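Local structure of acetyl-CoA acetyltransferase (Mycobacterium smegmatis, 4EGV) at residues M395-V405 with S416-P424; P17-V25 with V288-L296. The protein is a monomeric member of the thiolase-like superfamily that probably has acyltransferase activity. All blocks are in the same frame, centred on the assembly; numbering follows the deposited sequence.

Overall arrangement
From the N terminus, strand 20-29 is followed some 260 residues later by strand 294-303, which lies antiparallel beside its start; interaction 2 closes that long loop. About a hundred residues later interaction 1 closes a much shorter one, the hairpin of strands 402-409 and 414-421. The two contacts are in series, neither nesting nor crossing. Their centres lie about 11 Å apart in one mixed sheet, in which strand 294-303 runs between strands 20-29 and 414-421. S421 O and Y295 N probably share a hydrogen bond across that border, and R396, near the end of helix 383-397, probably donates through NE to K292 O, joining the helix to the 3-10 segment 290-292 that leads into strand 294-303.

Interaction 1: residues M395-V405 with S416-P424; sequences MRDKPGQFALV and SVGIYSTEP
The beta hairpin of strands 402-409 and 414-421 pairs A403 with Y420 and V405 with G418 as antiparallel hydrogen-bonded pairs, V405 N reaching G418 O at 2.7 Å. At the non-hydrogen-bonded pair between them, L404 lays CD1 against I419 CD1 (3.8 Å), and its CG meets V417 CG1. This face is covered by helix 317-330, which touches V417 and I419. On the other face V405 CG2 packs against Y420 CE2 at 3.9 Å, while Y420 OH bonds to Q119. In the thiolase fold such a hairpin supplies the last two strands of a half, and strand 337-342 flanks 402-409 here.

The open end of the hairpin is held by side chains. S421 CB sits over one face of the F402 ring, 3.8 Å from its centroid. With OG anti to the backbone N (chi1 -177°), S421 donates to Q401 O (2.9 Å) from above the carbonyl plane and accepts from E423 N, an ST turn. Next along, T422 OG1 takes the N-H of G400 at 2.7 Å; G400 has the positive phi of the third position in the type II turn K398-Q401. T422 CG2 meanwhile rests on the carbonyl O of selenomethionine M395, 3.5 Å away.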
loop_
_atom_site.group_PDB
_atom_site.type_symbol
_atom_site.label_atom_id
_atom_site.label_comp_id
_atom_site.label_asym_id
_atom_site.label_seq_id
_atom_site.Cartn_x
_atom_site.Cartn_y
_atom_site.Cartn_z
HETATM N N MSE A 395 8.031 6.276 17.613
HETATM C CA MSE A 395 7.100 6.646 18.694
HETATM C C MSE A 395 7.608 6.392 20.121
HETATM O O MSE A 395 7.222 7.101 21.052
HETATM C CB MSE A 395 5.704 6.041 18.471
HETATM C CG MSE A 395 4.949 6.668 17.322
HETATM SE SE MSE A 395 5.025 8.683 17.191
HETATM C CE MSE A 395 6.580 9.141 16.067
ATOM N N ARG A 396 8.484 5.408 20.293
ATOM C CA ARG A 396 9.148 5.232 21.573
ATOM C C ARG A 396 10.127 6.371 21.868
ATOM O O ARG A 396 10.291 6.780 23.006
ATOM C CB ARG A 396 9.870 3.899 21.634
ATOM C CG ARG A 396 8.987 2.710 21.678
ATOM C CD ARG A 396 9.697 1.537 21.071
ATOM N NE ARG A 396 9.012 0.271 21.291
ATOM C CZ ARG A 396 9.457 -0.890 20.838
ATOM N NH1 ARG A 396 10.565 -0.940 20.123
ATOM N NH2 ARG A 396 8.786 -1.993 21.088
ATOM N N ASP A 397 10.760 6.873 20.819
ATOM C CA ASP A 397 11.753 7.931 20.888
ATOM C C ASP A 397 11.156 9.294 21.167
ATOM O O ASP A 397 11.856 10.158 21.652
ATOM C CB ASP A 397 12.553 8.011 19.571
ATOM C CG ASP A 397 13.856 7.197 19.611
ATOM O OD1 ASP A 397 13.964 6.261 20.435
ATOM O OD2 ASP A 397 14.778 7.500 18.819
ATOM N N LYS A 398 9.877 9.478 20.838
ATOM C CA LYS A 398 9.145 10.745 20.970
ATOM C C LYS A 398 7.841 10.450 21.698
ATOM O O LYS A 398 6.756 10.506 21.110
ATOM C CB LYS A 398 8.845 11.340 19.594
ATOM C CG LYS A 398 10.057 11.756 18.820
ATOM C CD LYS A 398 9.726 12.084 17.369
ATOM C CE LYS A 398 10.931 12.757 16.738
ATOM N NZ LYS A 398 10.830 13.005 15.287
ATOM N N PRO A 399 7.936 10.128 22.999
ATOM C CA PRO A 399 6.727 9.641 23.705
ATOM C C PRO A 399 5.601 10.686 23.752
ATOM O O PRO A 399 5.864 11.860 23.943
ATOM C CB PRO A 399 7.243 9.292 25.112
ATOM C CG PRO A 399 8.764 9.402 25.034
ATOM C CD PRO A 399 9.078 10.339 23.915
ATOM N N GLY A 400 4.363 10.263 23.563
ATOM C CA GLY A 400 3.248 11.203 23.518
ATOM C C GLY A 400 2.768 11.603 22.123
ATOM O O GLY A 400 1.584 11.884 21.946
ATOM N N GLN A 401 3.678 11.633 21.136
ATOM C CA GLN A 401 3.340 11.927 19.734
ATOM C C GLN A 401 2.655 10.766 18.975
ATOM O O GLN A 401 2.632 9.645 19.449
ATOM C CB GLN A 401 4.575 12.433 19.029
ATOM C CG GLN A 401 4.878 13.879 19.366
ATOM C CD GLN A 401 6.271 14.279 18.942
ATOM O OE1 GLN A 401 7.156 14.399 19.770
ATOM N NE2 GLN A 401 6.478 14.467 17.652
ATOM N N PHE A 402 2.086 11.064 17.812
ATOM C CA PHE A 402 1.282 10.114 17.044
ATOM C C PHE A 402 1.825 9.882 15.664
ATOM O O PHE A 402 2.225 10.811 15.037
ATOM C CB PHE A 402 -0.154 10.618 16.913
ATOM C CG PHE A 402 -0.946 10.520 18.169
ATOM C CD1 PHE A 402 -1.848 9.486 18.360
ATOM C CD2 PHE A 402 -0.788 11.466 19.177
ATOM C CE1 PHE A 402 -2.594 9.400 19.542
ATOM C CE2 PHE A 402 -1.513 11.389 20.355
ATOM C CZ PHE A 402 -2.426 10.366 20.538
ATOM N N ALA A 403 1.805 8.623 15.198
ATOM C CA ALA A 403 2.277 8.194 13.818
ATOM C C ALA A 403 1.220 7.435 12.999
ATOM O O ALA A 403 0.643 6.464 13.464
ATOM C CB ALA A 403 3.543 7.359 13.913
ATOM N N LEU A 404 0.989 7.881 11.776
ATOM C CA LEU A 404 0.011 7.251 10.905
ATOM C C LEU A 404 0.679 6.332 9.858
ATOM O O LEU A 404 1.650 6.718 9.192
ATOM C CB LEU A 404 -0.859 8.326 10.248
ATOM C CG LEU A 404 -2.085 7.902 9.457
ATOM C CD1 LEU A 404 -3.176 8.889 9.628
ATOM C CD2 LEU A 404 -1.774 7.737 7.978
ATOM N N VAL A 405 0.161 5.120 9.724
ATOM C CA VAL A 405 0.617 4.208 8.701
ATOM C C VAL A 405 -0.536 3.961 7.743
ATOM O O VAL A 405 -1.609 3.639 8.173
ATOM C CB VAL A 405 1.151 2.862 9.319
ATOM C CG1 VAL A 405 1.549 1.864 8.275
ATOM C CG2 VAL A 405 2.328 3.125 10.213
ATOM N N SER A 416 -5.766 0.363 4.589
ATOM C CA SER A 416 -5.791 0.072 6.010
ATOM C C SER A 416 -4.872 1.019 6.679
ATOM O O SER A 416 -3.752 1.228 6.268
ATOM C CB SER A 416 -5.351 -1.355 6.303
ATOM O OG SER A 416 -6.376 -2.258 6.023
ATOM N N VAL A 417 -5.381 1.619 7.725
ATOM C CA VAL A 417 -4.667 2.665 8.416
ATOM C C VAL A 417 -4.515 2.284 9.872
ATOM O O VAL A 417 -5.396 1.735 10.458
ATOM C CB VAL A 417 -5.357 4.083 8.245
ATOM C CG1 VAL A 417 -4.513 5.155 8.881
ATOM C CG2 VAL A 417 -5.607 4.399 6.794
ATOM N N GLY A 418 -3.342 2.533 10.415
ATOM C CA GLY A 418 -3.101 2.465 11.827
ATOM C C GLY A 418 -2.416 3.729 12.328
ATOM O O GLY A 418 -1.567 4.314 11.664
ATOM N N ILE A 419 -2.813 4.175 13.511
ATOM C CA ILE A 419 -2.186 5.294 14.164
ATOM C C ILE A 419 -1.671 4.773 15.474
ATOM O O ILE A 419 -2.388 4.147 16.202
ATOM C CB ILE A 419 -3.152 6.485 14.371
ATOM C CG1 ILE A 419 -3.718 6.943 13.014
ATOM C CG2 ILE A 419 -2.438 7.600 15.105
ATOM C CD1 ILE A 419 -4.608 8.142 13.034
ATOM N N TYR A 420 -0.400 5.045 15.732
ATOM C CA TYR A 420 0.355 4.550 16.885
ATOM C C TYR A 420 0.856 5.685 17.806
ATOM O O TYR A 420 1.154 6.783 17.334
ATOM C CB TYR A 420 1.536 3.733 16.366
ATOM C CG TYR A 420 1.116 2.591 15.491
ATOM C CD1 TYR A 420 0.803 1.376 16.047
ATOM C CD2 TYR A 420 1.017 2.720 14.126
ATOM C CE1 TYR A 420 0.385 0.322 15.264
ATOM C CE2 TYR A 420 0.610 1.683 13.356
ATOM C CZ TYR A 420 0.288 0.482 13.934
ATOM O OH TYR A 420 -0.098 -0.601 13.183
ATOM N N SER A 421 0.921 5.402 19.107
ATOM C CA SER A 421 1.411 6.319 20.155
ATOM C C SER A 421 1.703 5.597 21.469
ATOM O O SER A 421 1.129 4.563 21.770
ATOM C CB SER A 421 0.391 7.402 20.452
ATOM O OG SER A 421 0.900 8.294 21.395
ATOM N N THR A 422 2.589 6.166 22.267
ATOM C CA THR A 422 2.856 5.662 23.613
ATOM C C THR A 422 1.789 6.065 24.635
ATOM O O THR A 422 1.675 5.453 25.700
ATOM C CB THR A 422 4.201 6.152 24.140
ATOM O OG1 THR A 422 4.330 7.552 23.887
ATOM C CG2 THR A 422 5.343 5.389 23.498
ATOM N N GLU A 423 1.027 7.107 24.298
ATOM C CA GLU A 423 -0.058 7.640 25.126
ATOM C C GLU A 423 -1.201 6.605 25.266
ATOM O O GLU A 423 -1.845 6.271 24.288
ATOM C CB GLU A 423 -0.549 8.995 24.572
ATOM C CG GLU A 423 -1.330 9.893 25.569
ATOM C CD GLU A 423 -2.141 11.024 24.873
ATOM O OE1 GLU A 423 -1.523 12.040 24.439
ATOM O OE2 GLU A 423 -3.393 10.902 24.763
ATOM N N PRO A 424 -1.518 6.135 26.452
ATOM C CA PRO A 424 -2.393 4.984 26.607
ATOM C C PRO A 424 -3.877 5.216 26.445
ATOM O O PRO A 424 -4.385 6.233 26.785
ATOM C CB PRO A 424 -2.105 4.568 28.039
ATOM C CG PRO A 424 -0.874 5.155 28.350
ATOM C CD PRO A 424 -0.862 6.428 27.712
#

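Interaction 2: residues P17-V25 with V288-L296; sequences PRTPVIVGV and VPEEKWVYL
I22 and V294 form an antiparallel hydrogen-bonded pair, I22 N to V294 O at 2.8 Å and V294 N to I22 O at 3.1 Å, where strands 20-25 and 294-296 meet with their directions 136° apart. Consistent with that splay, this is the one well-formed pair within the two segments. Just past it, V23 and G24 both face L276 of strand 271-279, a classic beta bulge on the far side of strand 20-29.

V21 meets two aromatic side chains. V21 CG1, beside the backbone N and anti to the carbonyl carbon (chi1 -79°), lies over one face of the Y295 ring, 3.5 Å from its centroid and 16° from the ring normal. The other methyl, CG2, stands over the rim of one face of the W293 indole, with E290 CA over the rim of the opposite face. T19 reaches the same tyrosine differently: its CG2 comes in at the ring edge, 4.0 Å from Y295 CD1, while its OG1 bonds to D16 O. Further along, V23 CB meets V288 CG1 at 3.9 Å, and V23 CG1 touches W293 CD1 at 4.1 Å.

The strand order of the sheet suggests that 20-29 and 294-303 are the first strands of the two thiolase halves, so the contact would join the halves at their sheet edges. Helix 280-286 packs on V21 and W293. W293 NE1 donates to V288 O (3.1 Å) from well above the carbonyl plane, which helps to hold the indole. Apart from the backbone bonds and a CA-H...O contact from V21 to V294 O, the segments meet through apolar and CH-pi contacts, and the buried indole N-H is satisfied within its own segment; cohesion here therefore probably rests mainly on shape and hydrophobic burial.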
loop_
_atom_site.group_PDB
_atom_site.type_symbol
_atom_site.label_atom_id
_atom_site.label_comp_id
_atom_site.label_asym_id
_atom_site.label_seq_id
_atom_site.Cartn_x
_atom_site.Cartn_y
_atom_site.Cartn_z
ATOM N N PRO A 17 -7.022 -3.883 31.357
ATOM C CA PRO A 17 -6.029 -4.967 31.159
ATOM C C PRO A 17 -6.021 -5.680 29.799
ATOM O O PRO A 17 -5.008 -6.220 29.410
ATOM C CB PRO A 17 -6.345 -5.973 32.272
ATOM C CG PRO A 17 -7.539 -5.478 32.957
ATOM C CD PRO A 17 -7.771 -4.045 32.615
ATOM N N ARG A 18 -7.136 -5.634 29.076
ATOM C CA ARG A 18 -7.238 -6.305 27.778
ATOM C C ARG A 18 -6.717 -5.474 26.599
ATOM O O ARG A 18 -6.583 -5.981 25.486
ATOM C CB ARG A 18 -8.684 -6.733 27.513
ATOM C CG ARG A 18 -9.019 -8.129 28.011
ATOM C CD ARG A 18 -10.206 -8.108 28.960
ATOM N NE ARG A 18 -11.237 -9.065 28.568
ATOM C CZ ARG A 18 -12.406 -8.728 28.036
ATOM N NH1 ARG A 18 -13.285 -9.667 27.710
ATOM N NH2 ARG A 18 -12.700 -7.451 27.830
ATOM N N THR A 19 -6.427 -4.201 26.850
ATOM C CA THR A 19 -5.951 -3.293 25.829
ATOM C C THR A 19 -4.665 -3.846 25.182
ATOM O O THR A 19 -3.743 -4.258 25.875
ATOM C CB THR A 19 -5.749 -1.891 26.407
ATOM O OG1 THR A 19 -6.965 -1.459 27.019
ATOM C CG2 THR A 19 -5.349 -0.891 25.325
ATOM N N PRO A 20 -4.628 -3.888 23.835
ATOM C CA PRO A 20 -3.499 -4.384 23.070
ATOM C C PRO A 20 -2.389 -3.359 22.869
ATOM O O PRO A 20 -2.629 -2.188 22.551
ATOM C CB PRO A 20 -4.128 -4.746 21.743
ATOM C CG PRO A 20 -5.221 -3.801 21.584
ATOM C CD PRO A 20 -5.756 -3.535 22.948
ATOM N N VAL A 21 -1.168 -3.811 23.089
ATOM C CA VAL A 21 0.003 -3.016 22.806
ATOM C C VAL A 21 0.978 -3.771 21.894
ATOM O O VAL A 21 1.163 -4.995 22.022
ATOM C CB VAL A 21 0.693 -2.523 24.119
ATOM C CG1 VAL A 21 -0.045 -1.352 24.677
ATOM C CG2 VAL A 21 0.809 -3.632 25.153
ATOM N N ILE A 22 1.586 -3.044 20.964
ATOM C CA ILE A 22 2.770 -3.571 20.280
ATOM C C ILE A 22 4.014 -3.479 21.176
ATOM O O ILE A 22 4.360 -2.369 21.629
ATOM C CB ILE A 22 3.003 -2.931 18.917
ATOM C CG1 ILE A 22 1.842 -3.280 18.012
ATOM C CG2 ILE A 22 4.322 -3.410 18.312
ATOM C CD1 ILE A 22 1.980 -2.739 16.628
ATOM N N VAL A 23 4.619 -4.649 21.463
ATOM C CA VAL A 23 5.760 -4.724 22.387
ATOM C C VAL A 23 7.126 -4.976 21.770
ATOM O O VAL A 23 8.129 -4.544 22.336
ATOM C CB VAL A 23 5.550 -5.626 23.598
ATOM C CG1 VAL A 23 4.353 -5.157 24.346
ATOM C CG2 VAL A 23 5.444 -7.073 23.196
ATOM N N GLY A 24 7.155 -5.631 20.606
ATOM C CA GLY A 24 8.398 -5.940 19.947
ATOM C C GLY A 24 8.259 -5.841 18.458
ATOM O O GLY A 24 7.280 -6.314 17.894
ATOM N N VAL A 25 9.238 -5.220 17.814
ATOM C CA VAL A 25 9.237 -5.109 16.354
ATOM C C VAL A 25 10.568 -5.645 15.804
ATOM O O VAL A 25 11.621 -5.555 16.449
ATOM C CB VAL A 25 8.906 -3.641 15.855
ATOM C CG1 VAL A 25 7.523 -3.243 16.254
ATOM C CG2 VAL A 25 9.883 -2.623 16.332
ATOM N N VAL A 288 7.831 -7.168 30.507
ATOM C CA VAL A 288 8.030 -6.211 29.397
ATOM C C VAL A 288 7.999 -4.772 29.845
ATOM O O VAL A 288 6.944 -4.265 30.167
ATOM C CB VAL A 288 6.970 -6.373 28.279
ATOM C CG1 VAL A 288 7.172 -5.350 27.182
ATOM C CG2 VAL A 288 7.014 -7.775 27.706
ATOM N N PRO A 289 9.164 -4.099 29.836
ATOM C CA PRO A 289 9.248 -2.715 30.269
ATOM C C PRO A 289 8.195 -1.816 29.619
ATOM O O PRO A 289 7.951 -1.896 28.434
ATOM C CB PRO A 289 10.654 -2.313 29.818
ATOM C CG PRO A 289 11.417 -3.571 29.834
ATOM C CD PRO A 289 10.472 -4.604 29.389
ATOM N N GLU A 290 7.607 -0.944 30.411
ATOM C CA GLU A 290 6.576 -0.050 29.932
ATOM C C GLU A 290 7.035 0.940 28.842
ATOM O O GLU A 290 6.244 1.275 27.986
ATOM C CB GLU A 290 5.866 0.643 31.115
ATOM C CG GLU A 290 4.615 1.402 30.701
ATOM C CD GLU A 290 3.617 1.615 31.812
ATOM O OE1 GLU A 290 3.789 1.049 32.918
ATOM O OE2 GLU A 290 2.642 2.349 31.558
ATOM N N GLU A 291 8.291 1.378 28.848
ATOM C CA GLU A 291 8.776 2.256 27.770
ATOM C C GLU A 291 8.752 1.611 26.338
ATOM O O GLU A 291 8.874 2.313 25.328
ATOM C CB GLU A 291 10.107 2.980 28.119
ATOM C CG GLU A 291 11.385 2.155 28.073
ATOM C CD GLU A 291 11.733 1.542 29.420
ATOM O OE1 GLU A 291 10.807 1.400 30.257
ATOM O OE2 GLU A 291 12.925 1.188 29.647
ATOM N N LYS A 292 8.522 0.294 26.279
ATOM C CA LYS A 292 8.367 -0.454 25.021
ATOM C C LYS A 292 6.947 -0.519 24.449
ATOM O O LYS A 292 6.780 -0.829 23.288
ATOM C CB LYS A 292 8.860 -1.898 25.192
ATOM C CG LYS A 292 10.324 -2.067 25.497
ATOM C CD LYS A 292 11.200 -1.904 24.306
ATOM C CE LYS A 292 12.661 -1.898 24.749
ATOM N NZ LYS A 292 13.593 -2.083 23.615
ATOM N N TRP A 293 5.941 -0.263 25.270
ATOM C CA TRP A 293 4.561 -0.353 24.833
ATOM C C TRP A 293 4.125 0.793 23.910
ATOM O O TRP A 293 4.287 1.977 24.221
ATOM C CB TRP A 293 3.621 -0.363 26.022
ATOM C CG TRP A 293 3.895 -1.336 27.041
ATOM C CD1 TRP A 293 4.926 -2.197 27.089
ATOM C CD2 TRP A 293 3.125 -1.555 28.225
ATOM N NE1 TRP A 293 4.861 -2.953 28.227
ATOM C CE2 TRP A 293 3.764 -2.578 28.947
ATOM C CE3 TRP A 293 1.945 -0.995 28.738
ATOM C CZ2 TRP A 293 3.280 -3.047 30.163
ATOM C CZ3 TRP A 293 1.462 -1.461 29.930
ATOM C CH2 TRP A 293 2.123 -2.490 30.629
ATOM N N VAL A 294 3.533 0.402 22.790
ATOM C CA VAL A 294 2.896 1.302 21.845
ATOM C C VAL A 294 1.437 0.861 21.601
ATOM O O VAL A 294 1.141 -0.298 21.370
ATOM C CB VAL A 294 3.712 1.354 20.552
ATOM C CG1 VAL A 294 3.153 2.311 19.608
ATOM C CG2 VAL A 294 5.124 1.731 20.873
ATOM N N TYR A 295 0.522 1.813 21.662
ATOM C CA TYR A 295 -0.911 1.574 21.419
ATOM C C TYR A 295 -1.317 1.805 19.969
ATOM O O TYR A 295 -0.839 2.678 19.297
ATOM C CB TYR A 295 -1.763 2.448 22.356
ATOM C CG TYR A 295 -1.431 2.231 23.794
ATOM C CD1 TYR A 295 -2.247 1.449 24.575
ATOM C CD2 TYR A 295 -0.272 2.763 24.358
ATOM C CE1 TYR A 295 -1.961 1.202 25.895
ATOM C CE2 TYR A 295 0.038 2.515 25.657
ATOM C CZ TYR A 295 -0.826 1.727 26.445
ATOM O OH TYR A 295 -0.555 1.454 27.777
ATOM N N LEU A 296 -2.199 0.968 19.484
ATOM C CA LEU A 296 -2.809 1.210 18.214
ATOM C C LEU A 296 -4.054 2.080 18.477
ATOM O O LEU A 296 -5.135 1.598 18.743
ATOM C CB LEU A 296 -3.113 -0.119 17.523
ATOM C CG LEU A 296 -3.843 -0.074 16.184
ATOM C CD1 LEU A 296 -3.211 0.863 15.193
ATOM C CD2 LEU A 296 -3.934 -1.475 15.632
#